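Local structure of cystathionine beta-lyase family protein, YNBB B.subtilis ortholog (Clostridium acetobutylicum, 3HVY) at residues Asp77-Val82 and Glu292-Ala297; Asn85-Glu90 and Tyr221-Glu226; Pro96-Gly101 and Gly255-Lys260; Thr102-Ala107 and Ile237-Leu242; Ala197-Ile202 and Thr231-Asp236. The protein probably acts as a pyridoxal-phosphate-dependent carbon-sulfur lyase of the methionine gamma-lyase family, and may take part in aluminium resistance. All blocks are in the same frame, centred on the assembly; numbering follows the deposited sequence. Where two conformers were deposited one is given.

Contact 1: residues Asp77-Val82 and Glu292-Ala297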
# COMPACT_ATOMS: atom_id res chain seq x y z
N ASP D 77 2.70 -8.18 16.44
CA ASP D 77 3.00 -8.71 17.77
C ASP D 77 4.39 -9.30 17.86
O ASP D 77 5.04 -9.19 18.89
CB ASP D 77 1.93 -9.74 18.18
CG ASP D 77 0.56 -9.09 18.35
OD1 ASP D 77 0.46 -7.84 18.56
OD2 ASP D 77 -0.41 -9.82 18.22
N SER D 78 4.87 -9.89 16.79
CA SER D 78 6.22 -10.42 16.80
C SER D 78 7.26 -9.31 16.69
O SER D 78 8.41 -9.46 17.21
CB SER D 78 6.40 -11.42 15.65
OG SER D 78 5.70 -12.64 15.89
N LEU D 79 6.93 -8.22 16.01
CA LEU D 79 7.91 -7.09 15.94
C LEU D 79 8.10 -6.54 17.33
O LEU D 79 9.21 -6.25 17.74
CB LEU D 79 7.55 -6.00 14.97
CG LEU D 79 8.59 -4.89 14.76
CD1 LEU D 79 9.88 -5.45 14.21
CD2 LEU D 79 8.02 -3.88 13.78
N ASP D 80 7.01 -6.35 18.06
CA ASP D 80 7.15 -5.98 19.48
C ASP D 80 8.09 -6.93 20.26
O ASP D 80 8.89 -6.47 21.06
CB ASP D 80 5.80 -5.99 20.17
CG ASP D 80 4.86 -4.90 19.66
OD1 ASP D 80 5.31 -4.02 18.91
OD2 ASP D 80 3.63 -4.96 19.99
N ARG D 81 7.96 -8.26 20.06
CA ARG D 81 8.84 -9.19 20.76
C ARG D 81 10.30 -9.04 20.31
O ARG D 81 11.22 -9.09 21.13
CB ARG D 81 8.37 -10.61 20.59
CG ARG D 81 7.12 -10.89 21.40
CD ARG D 81 6.79 -12.38 21.44
NE ARG D 81 6.16 -12.82 20.20
CZ ARG D 81 4.86 -12.69 19.91
NH1 ARG D 81 3.99 -12.20 20.78
NH2 ARG D 81 4.41 -13.10 18.75
N VAL D 82 10.51 -8.79 19.02
CA VAL D 82 11.89 -8.60 18.50
C VAL D 82 12.54 -7.35 19.15
O VAL D 82 13.67 -7.42 19.63
CB VAL D 82 11.89 -8.54 16.94
CG1 VAL D 82 13.24 -8.04 16.41
CG2 VAL D 82 11.53 -9.98 16.36
N GLU D 292 12.48 -5.00 7.75
CA GLU D 292 13.67 -4.79 6.96
C GLU D 292 14.41 -3.56 7.45
O GLU D 292 15.60 -3.55 7.50
CB GLU D 292 13.34 -4.64 5.47
CG GLU D 292 14.65 -4.56 4.67
CD GLU D 292 14.50 -4.60 3.15
OE1 GLU D 292 13.35 -4.57 2.65
OE2 GLU D 292 15.56 -4.67 2.48
N GLY D 293 13.68 -2.49 7.78
CA GLY D 293 14.27 -1.31 8.28
C GLY D 293 15.04 -1.55 9.55
O GLY D 293 16.17 -1.02 9.72
N LEU D 294 14.46 -2.31 10.46
CA LEU D 294 15.18 -2.73 11.67
C LEU D 294 16.49 -3.50 11.38
O LEU D 294 17.54 -3.26 12.00
CB LEU D 294 14.24 -3.54 12.57
CG LEU D 294 14.79 -4.12 13.87
CD1 LEU D 294 15.22 -3.01 14.75
CD2 LEU D 294 13.81 -5.03 14.58
N PHE D 295 16.44 -4.43 10.44
CA PHE D 295 17.60 -5.18 10.07
C PHE D 295 18.73 -4.32 9.53
O PHE D 295 19.91 -4.56 9.86
CB PHE D 295 17.24 -6.28 9.08
CG PHE D 295 18.32 -7.25 8.89
CD1 PHE D 295 18.64 -8.14 9.90
CD2 PHE D 295 19.06 -7.25 7.74
CE1 PHE D 295 19.66 -9.04 9.75
CE2 PHE D 295 20.08 -8.13 7.57
CZ PHE D 295 20.41 -9.03 8.61
N MSE D 296 18.38 -3.31 8.73
CA MSE D 296 19.36 -2.40 8.17
C MSE D 296 19.74 -1.24 9.13
O MSE D 296 20.65 -0.47 8.82
CB MSE D 296 18.78 -1.79 6.88
CG MSE D 296 18.45 -2.75 5.75
SE MSE D 296 17.45 -1.74 4.36
CE MSE D 296 18.51 -0.08 4.41
N ALA D 297 19.05 -1.11 10.26
CA ALA D 297 19.28 0.02 11.16
C ALA D 297 20.69 0.14 11.80
O ALA D 297 21.22 1.27 11.92
CB ALA D 297 18.19 0.12 12.19
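L294 carries its side of this contact on one methyl, CD2, which is met by two residues a helical turn apart on helix 74-87, L79 and V82. CG1 of V82 approaches most closely, 3.6 Å from CD2 of L294, with the two side chains meeting at a slant. CD1 of L79 lies 4.0 Å from the same L294 CD2, but here L79 and L294 run alongside one another, pointing opposite ways. L294 has CG opposite its backbone N (chi1 178°), and this extends the leucine out of its own helix toward the other. The backbones stay well apart, with the CA atoms of L79 and L294 separated by 9.5 Å, and all three touching residues are buried.

Polar interactions gather on other sides of helix 74-87. D80 forms a salt bridge with R95 and R81 one with E56, while D77 O sits centrally over the R81 guanidinium, 3.6 Å from its plane.

Further apolar neighbours fill in the surroundings: L294 also packs on F53 of helix 18-55, and L79 touches M287 and L290. On the other helix, F295 meets H413 of the second subunit edge-to-face. This is helix-helix packing through leucine and valine tips, part of the helical layer of a fold type I PLP enzyme close to a subunit interface.

Contact 2: residues Asn85-Glu90 and Tyr221-Glu226. With NA (sodium ion), chain X; EDO (1,2-ethanediol), chain Z.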
# COMPACT_ATOMS: atom_id res chain seq x y z
N ASN D 85 13.40 -7.93 22.79
CA ASN D 85 14.63 -8.73 22.86
C ASN D 85 15.88 -7.84 22.62
O ASN D 85 16.85 -7.86 23.39
CB ASN D 85 14.57 -9.80 21.80
CG ASN D 85 15.59 -10.91 22.02
OD1 ASN D 85 16.48 -10.82 22.89
ND2 ASN D 85 15.45 -12.00 21.27
N ILE D 86 15.84 -7.01 21.58
CA ILE D 86 16.98 -6.16 21.24
C ILE D 86 17.32 -5.20 22.39
O ILE D 86 18.49 -5.01 22.76
CB ILE D 86 16.72 -5.35 19.94
CG1 ILE D 86 16.71 -6.32 18.76
CG2 ILE D 86 17.77 -4.22 19.76
CD1 ILE D 86 16.10 -5.73 17.44
N PHE D 87 16.28 -4.61 22.96
CA PHE D 87 16.46 -3.64 24.03
C PHE D 87 16.62 -4.26 25.42
O PHE D 87 16.84 -3.57 26.40
CB PHE D 87 15.29 -2.64 24.03
CG PHE D 87 15.38 -1.61 22.95
CD1 PHE D 87 16.29 -0.57 23.04
CD2 PHE D 87 14.57 -1.66 21.83
CE1 PHE D 87 16.38 0.42 22.05
CE2 PHE D 87 14.65 -0.72 20.84
CZ PHE D 87 15.55 0.35 20.95
N ASN D 88 16.47 -5.58 25.49
CA ASN D 88 16.50 -6.34 26.74
C ASN D 88 15.48 -5.84 27.75
O ASN D 88 15.80 -5.66 28.94
CB ASN D 88 17.93 -6.37 27.29
CG ASN D 88 18.87 -7.12 26.38
OD1 ASN D 88 18.58 -8.25 26.01
ND2 ASN D 88 19.99 -6.51 26.02
N THR D 89 14.25 -5.65 27.27
CA THR D 89 13.13 -5.20 28.08
C THR D 89 12.08 -6.31 28.16
O THR D 89 12.09 -7.25 27.36
CB THR D 89 12.46 -3.96 27.47
OG1 THR D 89 11.89 -4.27 26.17
CG2 THR D 89 13.43 -2.82 27.39
N GLU D 90 11.20 -6.23 29.14
CA GLU D 90 10.06 -7.15 29.21
C GLU D 90 9.13 -6.98 28.01
O GLU D 90 8.65 -7.95 27.45
CB GLU D 90 9.23 -6.90 30.46
CG GLU D 90 9.94 -7.26 31.73
CD GLU D 90 9.18 -6.82 32.98
OE1 GLU D 90 8.15 -6.13 32.91
OE2 GLU D 90 9.64 -7.20 34.05
N TYR D 221 17.48 9.35 18.34
CA TYR D 221 18.76 9.53 17.66
C TYR D 221 19.87 8.67 18.20
O TYR D 221 21.00 8.67 17.68
CB TYR D 221 19.24 10.95 17.72
CG TYR D 221 18.41 11.95 16.93
CD1 TYR D 221 18.39 11.89 15.56
CD2 TYR D 221 17.73 12.99 17.54
CE1 TYR D 221 17.74 12.81 14.81
CE2 TYR D 221 17.03 13.94 16.75
CZ TYR D 221 17.07 13.83 15.40
OH TYR D 221 16.41 14.71 14.56
N GLY D 222 19.60 7.92 19.24
CA GLY D 222 20.67 7.15 19.86
C GLY D 222 20.69 5.67 19.52
O GLY D 222 21.62 4.96 19.89
N GLU D 223 19.67 5.16 18.86
CA GLU D 223 19.56 3.72 18.69
C GLU D 223 20.69 3.23 17.88
O GLU D 223 20.98 3.81 16.86
CB GLU D 223 18.24 3.33 18.00
CG GLU D 223 16.95 3.83 18.73
CD GLU D 223 16.50 5.23 18.35
OE1 GLU D 223 17.19 5.93 17.58
OE2 GLU D 223 15.41 5.64 18.85
N PHE D 224 21.32 2.14 18.32
CA PHE D 224 22.48 1.51 17.67
C PHE D 224 23.75 2.34 17.49
O PHE D 224 24.69 1.88 16.80
CB PHE D 224 22.08 0.95 16.32
CG PHE D 224 20.94 -0.02 16.39
CD1 PHE D 224 20.97 -1.07 17.28
CD2 PHE D 224 19.81 0.15 15.59
CE1 PHE D 224 19.91 -1.97 17.36
CE2 PHE D 224 18.72 -0.73 15.70
CZ PHE D 224 18.79 -1.80 16.57
N VAL D 225 23.84 3.50 18.14
CA VAL D 225 25.05 4.27 18.10
C VAL D 225 26.12 3.67 19.06
O VAL D 225 27.32 3.77 18.80
CB VAL D 225 24.80 5.76 18.36
CG1 VAL D 225 26.19 6.52 18.41
CG2 VAL D 225 23.85 6.32 17.27
N GLU D 226 25.68 3.08 20.15
CA GLU D 226 26.55 2.36 21.05
C GLU D 226 26.11 0.90 21.05
O GLU D 226 25.07 0.53 20.48
CB GLU D 226 26.49 2.93 22.48
CG GLU D 226 26.95 4.40 22.60
CD GLU D 226 27.20 4.84 24.04
OE1 GLU D 226 27.87 4.09 24.76
OE2 GLU D 226 26.79 5.95 24.45
NA NA X . 17.79 -9.72 24.45
C1 EDO Z . 23.61 -6.12 24.14
O1 EDO Z . 22.38 -6.91 24.10
C2 EDO Z . 23.68 -5.08 25.24
O2 EDO Z . 24.36 -5.62 26.40
O HOH W 1 19.13 -11.62 25.05
O HOH W 2 15.75 -10.23 26.07
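I86 brings its CG2 methyl to the rim of the F224 ring, 3.9 Å from CE1 of F224 and near the ring plane, and the two side chains cross at about a right angle. The methyl stands opposite the backbone N of I86 and points at the ring edge. A looser touch lies alongside: CZ of F87 is 4.4 Å from CG of E223, which again comes in at the ring edge. The carboxylate of E223 is engaged beyond this pair, with its OE2 hydrogen-bonded to Y256 OH.

Just past F87 the helix ends in a Schellman motif. N88 takes a positive phi of 56°, and its N bonds back to N85 O at 3.1 Å. The turn also gathers ligands for a sodium ion: N85 O, N85 OD1 and N88 OD1 each lie 2.3 Å from it, and two waters complete the observed ligands. N88 ND2 donates to O1 of an ethanediol at 3.1 Å and also bonds D232 OD1.

The contact thus joins the C-terminal end of helix 74-87 to the loop between strands 214-218 and 237-241. Helix 18-55 touches both I86 and F224 through V49, and A297 of helix 287-317 packs on F224.

Contact 3: residues Pro96-Gly101 and Gly255-Lys260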
# COMPACT_ATOMS: atom_id res chain seq x y z
N PRO D 96 2.97 1.95 13.57
CA PRO D 96 3.00 3.01 12.54
C PRO D 96 2.05 4.16 12.94
O PRO D 96 2.10 5.28 12.41
CB PRO D 96 2.47 2.29 11.30
CG PRO D 96 1.49 1.29 11.88
CD PRO D 96 2.20 0.78 13.12
N HIS D 97 1.18 3.88 13.89
CA HIS D 97 0.19 4.86 14.33
C HIS D 97 0.76 6.08 15.03
O HIS D 97 0.06 7.11 15.17
CB HIS D 97 -0.86 4.21 15.24
CG HIS D 97 -1.46 2.96 14.66
ND1 HIS D 97 -2.79 2.86 14.31
CD2 HIS D 97 -0.91 1.75 14.37
CE1 HIS D 97 -3.02 1.66 13.81
NE2 HIS D 97 -1.90 0.96 13.84
N PHE D 98 1.98 5.99 15.56
CA PHE D 98 2.56 7.18 16.18
C PHE D 98 2.90 8.16 15.04
O PHE D 98 3.51 7.78 14.05
CB PHE D 98 3.82 6.88 16.94
CG PHE D 98 3.64 6.07 18.21
CD1 PHE D 98 3.13 6.64 19.36
CD2 PHE D 98 4.05 4.74 18.25
CE1 PHE D 98 3.05 5.92 20.50
CE2 PHE D 98 3.96 4.01 19.42
CZ PHE D 98 3.47 4.58 20.51
N VAL D 99 2.50 9.42 15.21
CA VAL D 99 2.64 10.39 14.15
C VAL D 99 4.03 10.99 14.08
O VAL D 99 4.40 11.54 13.04
CB VAL D 99 1.55 11.52 14.25
CG1 VAL D 99 0.16 10.92 14.13
CG2 VAL D 99 1.65 12.42 15.51
N ASN D 100 4.77 10.91 15.20
CA ASN D 100 6.16 11.34 15.32
C ASN D 100 6.71 10.82 16.66
O ASN D 100 6.02 10.13 17.41
CB ASN D 100 6.30 12.87 15.17
CG ASN D 100 5.53 13.64 16.23
OD1 ASN D 100 5.24 13.10 17.30
ND2 ASN D 100 5.15 14.90 15.91
N GLY D 101 7.96 11.13 16.96
CA GLY D 101 8.58 10.58 18.17
C GLY D 101 8.06 11.30 19.39
O GLY D 101 7.99 10.70 20.44
N GLY D 255 6.57 4.99 15.68
CA GLY D 255 7.33 5.18 16.91
C GLY D 255 7.35 3.89 17.71
O GLY D 255 6.64 2.93 17.38
N TYR D 256 8.15 3.89 18.78
CA TYR D 256 8.24 2.76 19.65
C TYR D 256 8.29 3.21 21.12
O TYR D 256 8.70 4.34 21.42
CB TYR D 256 9.44 1.87 19.29
CG TYR D 256 10.79 2.45 19.68
CD1 TYR D 256 11.50 3.27 18.80
CD2 TYR D 256 11.36 2.18 20.94
CE1 TYR D 256 12.71 3.83 19.18
CE2 TYR D 256 12.58 2.75 21.32
CZ TYR D 256 13.25 3.56 20.42
OH TYR D 256 14.47 4.14 20.74
N ILE D 257 7.80 2.33 21.98
CA ILE D 257 7.93 2.42 23.41
C ILE D 257 8.41 1.06 23.89
O ILE D 257 7.93 0.05 23.41
CB ILE D 257 6.63 2.79 24.11
CG1 ILE D 257 6.17 4.14 23.64
CG2 ILE D 257 6.84 2.72 25.71
CD1 ILE D 257 4.85 4.63 24.24
N ALA D 258 9.40 1.04 24.77
CA ALA D 258 9.99 -0.21 25.25
C ALA D 258 10.35 -0.07 26.72
O ALA D 258 10.77 0.99 27.20
CB ALA D 258 11.23 -0.60 24.47
N GLY D 259 10.22 -1.18 27.43
CA GLY D 259 10.50 -1.20 28.87
C GLY D 259 9.77 -2.28 29.64
O GLY D 259 9.40 -3.33 29.10
N LYS D 260 9.57 -2.03 30.92
CA LYS D 260 8.83 -2.92 31.77
C LYS D 260 7.42 -3.03 31.27
O LYS D 260 6.84 -2.05 30.88
CB LYS D 260 8.87 -2.41 33.24
CG LYS D 260 10.33 -2.41 33.73
CD LYS D 260 10.55 -2.78 35.13
CE LYS D 260 12.07 -2.88 35.43
NZ LYS D 260 12.64 -4.27 35.37
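F98 lays its side chain along the start of strand 255-259, touching mostly backbone. CD2 of F98 lies 3.3 Å from the carbonyl O of G255, and its CB is 3.6 Å from the G255 N. With no side chain on G255, the two chains come close, their CA atoms (F98 and G255) being 5.2 Å apart. The ring reaches on to I257, whose CD1 is 4.0 Å from CZ of F98, the side chains crossing at about a right angle. F98 holds CG opposite its own carbonyl carbon (chi1 -69°), which directs the ring along the strand.

One shell out, the F98 ring meets H103 edge-to-face and packs on A104 and V271. H103 is itself tied to the loop: its ND1 bonds V99 N, and N100, the N-cap residue, bonds H103 N through OD1. At the start of helix 101-111, G101 N hydrogen-bonds the phosphate oxygen OP2 of the PLP-modified lysine at position 244, while V99 packs on G281 of the third subunit.

Strand 255-259 runs between 91-95 and 237-241 in the seven-stranded mixed sheet, pairing through G255 with R95 and Y256 with G240, while I257 also packs on helices 101-111 and 261-271.

Contact 4: residues Thr102-Ala107 and Ile237-Leu242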
# COMPACT_ATOMS: atom_id res chain seq x y z
N THR D 102 7.64 12.55 19.22
CA THR D 102 7.03 13.31 20.30
C THR D 102 5.79 12.62 20.82
O THR D 102 5.55 12.61 22.05
CB THR D 102 6.69 14.75 19.90
OG1 THR D 102 7.88 15.42 19.52
CG2 THR D 102 6.10 15.50 21.08
N HIS D 103 5.03 12.01 19.91
CA HIS D 103 3.83 11.29 20.23
C HIS D 103 4.19 10.09 21.08
O HIS D 103 3.56 9.86 22.11
CB HIS D 103 3.15 10.85 18.93
CG HIS D 103 1.80 10.21 19.10
ND1 HIS D 103 1.03 9.84 18.01
CD2 HIS D 103 1.08 9.89 20.20
CE1 HIS D 103 -0.09 9.28 18.44
NE2 HIS D 103 -0.08 9.31 19.76
N ALA D 104 5.21 9.34 20.69
CA ALA D 104 5.65 8.16 21.46
C ALA D 104 6.14 8.55 22.87
O ALA D 104 5.78 7.91 23.86
CB ALA D 104 6.73 7.40 20.73
N ILE D 105 6.91 9.63 22.94
CA ILE D 105 7.44 10.14 24.20
C ILE D 105 6.29 10.61 25.08
O ILE D 105 6.16 10.18 26.22
CB ILE D 105 8.50 11.26 23.97
CG1 ILE D 105 9.78 10.67 23.34
CG2 ILE D 105 8.83 11.99 25.32
CD1 ILE D 105 10.61 11.68 22.66
N GLY D 106 5.43 11.45 24.53
CA GLY D 106 4.23 11.90 25.23
C GLY D 106 3.34 10.79 25.77
O GLY D 106 2.85 10.88 26.89
N ALA D 107 3.11 9.74 24.98
CA ALA D 107 2.27 8.63 25.39
C ALA D 107 2.92 7.90 26.58
O ALA D 107 2.24 7.44 27.50
CB ALA D 107 2.05 7.68 24.21
N ILE D 237 11.69 2.57 30.97
CA ILE D 237 10.94 2.77 29.79
C ILE D 237 11.66 3.78 28.92
O ILE D 237 12.28 4.74 29.40
CB ILE D 237 9.47 3.18 30.12
CG1 ILE D 237 8.62 3.30 28.85
CG2 ILE D 237 9.39 4.40 31.05
CD1 ILE D 237 7.09 3.53 29.10
N ILE D 238 11.63 3.50 27.62
CA ILE D 238 12.24 4.38 26.61
C ILE D 238 11.25 4.58 25.46
O ILE D 238 10.29 3.83 25.35
CB ILE D 238 13.58 3.82 26.08
CG1 ILE D 238 13.38 2.53 25.26
CG2 ILE D 238 14.57 3.56 27.21
CD1 ILE D 238 14.68 2.03 24.59
N ALA D 239 11.48 5.60 24.64
CA ALA D 239 10.63 5.92 23.50
C ALA D 239 11.47 6.54 22.42
O ALA D 239 12.52 7.19 22.71
CB ALA D 239 9.48 6.87 23.86
N GLY D 240 11.02 6.36 21.18
CA GLY D 240 11.71 6.90 20.01
C GLY D 240 10.87 6.90 18.74
O GLY D 240 9.74 6.46 18.77
N SER D 241 11.46 7.42 17.66
CA SER D 241 10.80 7.62 16.36
C SER D 241 11.34 6.63 15.35
O SER D 241 12.53 6.40 15.29
CB SER D 241 11.06 9.04 15.82
OG SER D 241 10.58 9.20 14.48
N LEU D 242 10.44 6.02 14.59
CA LEU D 242 10.85 5.03 13.60
C LEU D 242 11.41 5.70 12.35
O LEU D 242 12.00 5.03 11.51
CB LEU D 242 9.71 4.10 13.19
CG LEU D 242 9.05 3.19 14.23
CD1 LEU D 242 7.97 2.21 13.60
CD2 LEU D 242 10.05 2.45 15.03
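Between A104 and A239 the flat groups that take part are peptides, since no ring or charged side chain joins in. Their oxygens are met by methyls: CB of A239 lies 3.8 Å from the carbonyl O of A104, and in exchange CB of A104 lies 3.7 Å from the carbonyl O of G240. The two alanine methyls stand further apart, with CB of A104 and CB of A239 at 4.2 Å. I105 adds the remaining touch, its CG1 resting 3.8 Å from CB of A239. That branch is set opposite the carbonyl carbon of I105 (chi1 -69°). I105 also packs on F216 and D218 of strand 214-218 and on L130.

Helix segment 102-107 runs almost antiparallel to strand 237-241, at 162°, and the axes approach to 6.7 Å. Such closeness goes with side chains no larger than a methyl, or none at all, at A104, A239 and G240.

The N-terminal end of this helix carries T102, whose OG1 bonds OP1 of the PLP-modified lysine at position 244 and also T129 OG1. H103 packs on V271 of the third subunit. Chemically the contact is wholly van der Waals, with no hydrogen bond across it, so within this contact helix and strand meet by close fit alone, beside a helix start that helps to hold the cofactor phosphate.

Contact 5: residues Ala197-Ile202 and Thr231-Asp236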
# COMPACT_ATOMS: atom_id res chain seq x y z
N ALA D 197 27.14 5.24 29.34
CA ALA D 197 27.87 5.10 30.63
C ALA D 197 27.52 6.22 31.58
O ALA D 197 27.50 6.02 32.80
CB ALA D 197 29.42 5.00 30.44
N GLU D 198 27.22 7.40 31.05
CA GLU D 198 26.75 8.50 31.88
C GLU D 198 25.35 8.27 32.40
O GLU D 198 25.06 8.55 33.57
CB GLU D 198 26.80 9.80 31.13
CG GLU D 198 28.21 10.19 30.84
CD GLU D 198 28.38 11.35 29.89
OE1 GLU D 198 27.81 11.43 28.76
OE2 GLU D 198 29.19 12.19 30.26
N ILE D 199 24.48 7.77 31.54
CA ILE D 199 23.12 7.42 31.95
C ILE D 199 23.19 6.33 33.01
O ILE D 199 22.46 6.39 34.00
CB ILE D 199 22.24 7.00 30.75
CG1 ILE D 199 22.06 8.20 29.79
CG2 ILE D 199 20.90 6.45 31.24
CD1 ILE D 199 21.48 7.85 28.43
N ALA D 200 24.09 5.35 32.83
CA ALA D 200 24.24 4.29 33.82
C ALA D 200 24.53 4.81 35.21
O ALA D 200 23.96 4.33 36.20
CB ALA D 200 25.34 3.29 33.38
N GLU D 201 25.42 5.78 35.30
CA GLU D 201 25.80 6.35 36.59
C GLU D 201 24.71 7.22 37.21
O GLU D 201 24.54 7.22 38.42
CB GLU D 201 27.09 7.16 36.47
CG GLU D 201 28.26 6.28 36.17
CD GLU D 201 28.43 5.16 37.22
OE1 GLU D 201 28.46 5.50 38.44
OE2 GLU D 201 28.50 3.96 36.83
N ILE D 202 24.00 7.97 36.39
CA ILE D 202 22.87 8.73 36.85
C ILE D 202 21.84 7.79 37.48
O ILE D 202 21.31 8.05 38.59
CB ILE D 202 22.25 9.53 35.67
CG1 ILE D 202 23.20 10.69 35.28
CG2 ILE D 202 20.88 10.06 36.02
CD1 ILE D 202 22.99 11.25 33.86
N THR D 231 18.05 0.94 28.32
CA THR D 231 17.35 -0.16 28.96
C THR D 231 18.31 -1.23 29.48
O THR D 231 17.95 -2.08 30.28
CB THR D 231 16.30 -0.74 28.03
OG1 THR D 231 16.88 -0.99 26.76
CG2 THR D 231 15.15 0.23 27.87
N ASP D 232 19.54 -1.20 28.99
CA ASP D 232 20.60 -2.11 29.43
C ASP D 232 21.29 -1.56 30.68
O ASP D 232 22.11 -2.24 31.28
CB ASP D 232 21.66 -2.26 28.35
CG ASP D 232 21.13 -2.96 27.10
OD1 ASP D 232 20.60 -4.06 27.25
OD2 ASP D 232 21.25 -2.44 25.96
N VAL D 233 21.02 -0.31 31.05
CA VAL D 233 21.66 0.27 32.25
C VAL D 233 20.66 0.85 33.25
O VAL D 233 20.93 1.83 33.93
CB VAL D 233 22.79 1.29 31.82
CG1 VAL D 233 23.91 0.54 31.04
CG2 VAL D 233 22.25 2.37 31.00
N GLY D 234 19.45 0.29 33.27
CA GLY D 234 18.45 0.61 34.29
C GLY D 234 17.25 1.45 33.90
O GLY D 234 16.46 1.79 34.77
N ALA D 235 17.13 1.84 32.65
CA ALA D 235 15.97 2.58 32.24
C ALA D 235 14.76 1.66 32.37
O ALA D 235 14.82 0.49 31.96
CB ALA D 235 16.13 3.11 30.76
N ASP D 236 13.65 2.19 32.89
CA ASP D 236 12.38 1.46 33.00
C ASP D 236 11.53 1.51 31.74
O ASP D 236 10.74 0.63 31.48
CB ASP D 236 11.55 2.02 34.14
CG ASP D 236 12.18 1.75 35.50
OD1 ASP D 236 12.55 0.59 35.75
OD2 ASP D 236 12.31 2.70 36.30
O HOH W 3 22.68 2.06 36.07
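V233 sets its CB and both methyls against A200; the closest pair is A200 CB and V233 CB, 3.6 Å apart. The valine's rotamer decides which branch goes where. CG1 stands opposite the carbonyl carbon (chi1 -63°) and lies 3.9 Å from CB of A200. CG2 is wedged between the backbone N and the carbonyl carbon, the sterically tighter place for a methyl, and from there it overlies the helix backbone, 3.9 Å from CA of A200. The same CG2 has a looser neighbour in I199, whose own CG2 lies 4.3 Å away from it. In I199 CG1 is turned opposite the carbonyl carbon (chi1 -65°), leaving CG2 opposite the backbone N and facing the valine, while the residue also packs on L194.

Helix 196-207 joins the adjacent parallel strands 177-183 and 214-218, a beta-alpha-beta crossover of the large PLP-binding sheet, and the 231-236 loop leads from beyond 214-218 into 237-241.

A water spans the gap between backbones, donating to A200 O at 2.6 Å and to V233 O at 2.8 Å, so both carbonyls have a partner where the segments lie side by side. G234 follows with a positive phi of 108°, where a CB would jam against the carbonyl O of V233. At the two ends of the loop, T231 OG1 bonds F87 O, and D236 OD2 makes a salt bridge with R207 while also accepting from V215 N.

In the fold
Contacts 3 and 4 lie closest together, their centres 5 Å apart, because their strands 255-259 and 237-241 are neighbours in the mixed sheet; both also touch the third subunit. Contacts 1 and 2 share helix 74-87, with centres 12 Å apart, and sit on the same side of the chain's centre. Contact 5 touches contact 2, again with 12 Å between centres, and is 23 Å from contact 1. Along the chain contact 1 encloses all the others, whereas contact 2 alternates with contacts 3, 4 and 5. Contacts 3 and 4 border the phosphate of the PLP-modified lysine at position 244, while contacts 1, 2 and 5 pack helices and the loop before strand 237-241 around the sheet.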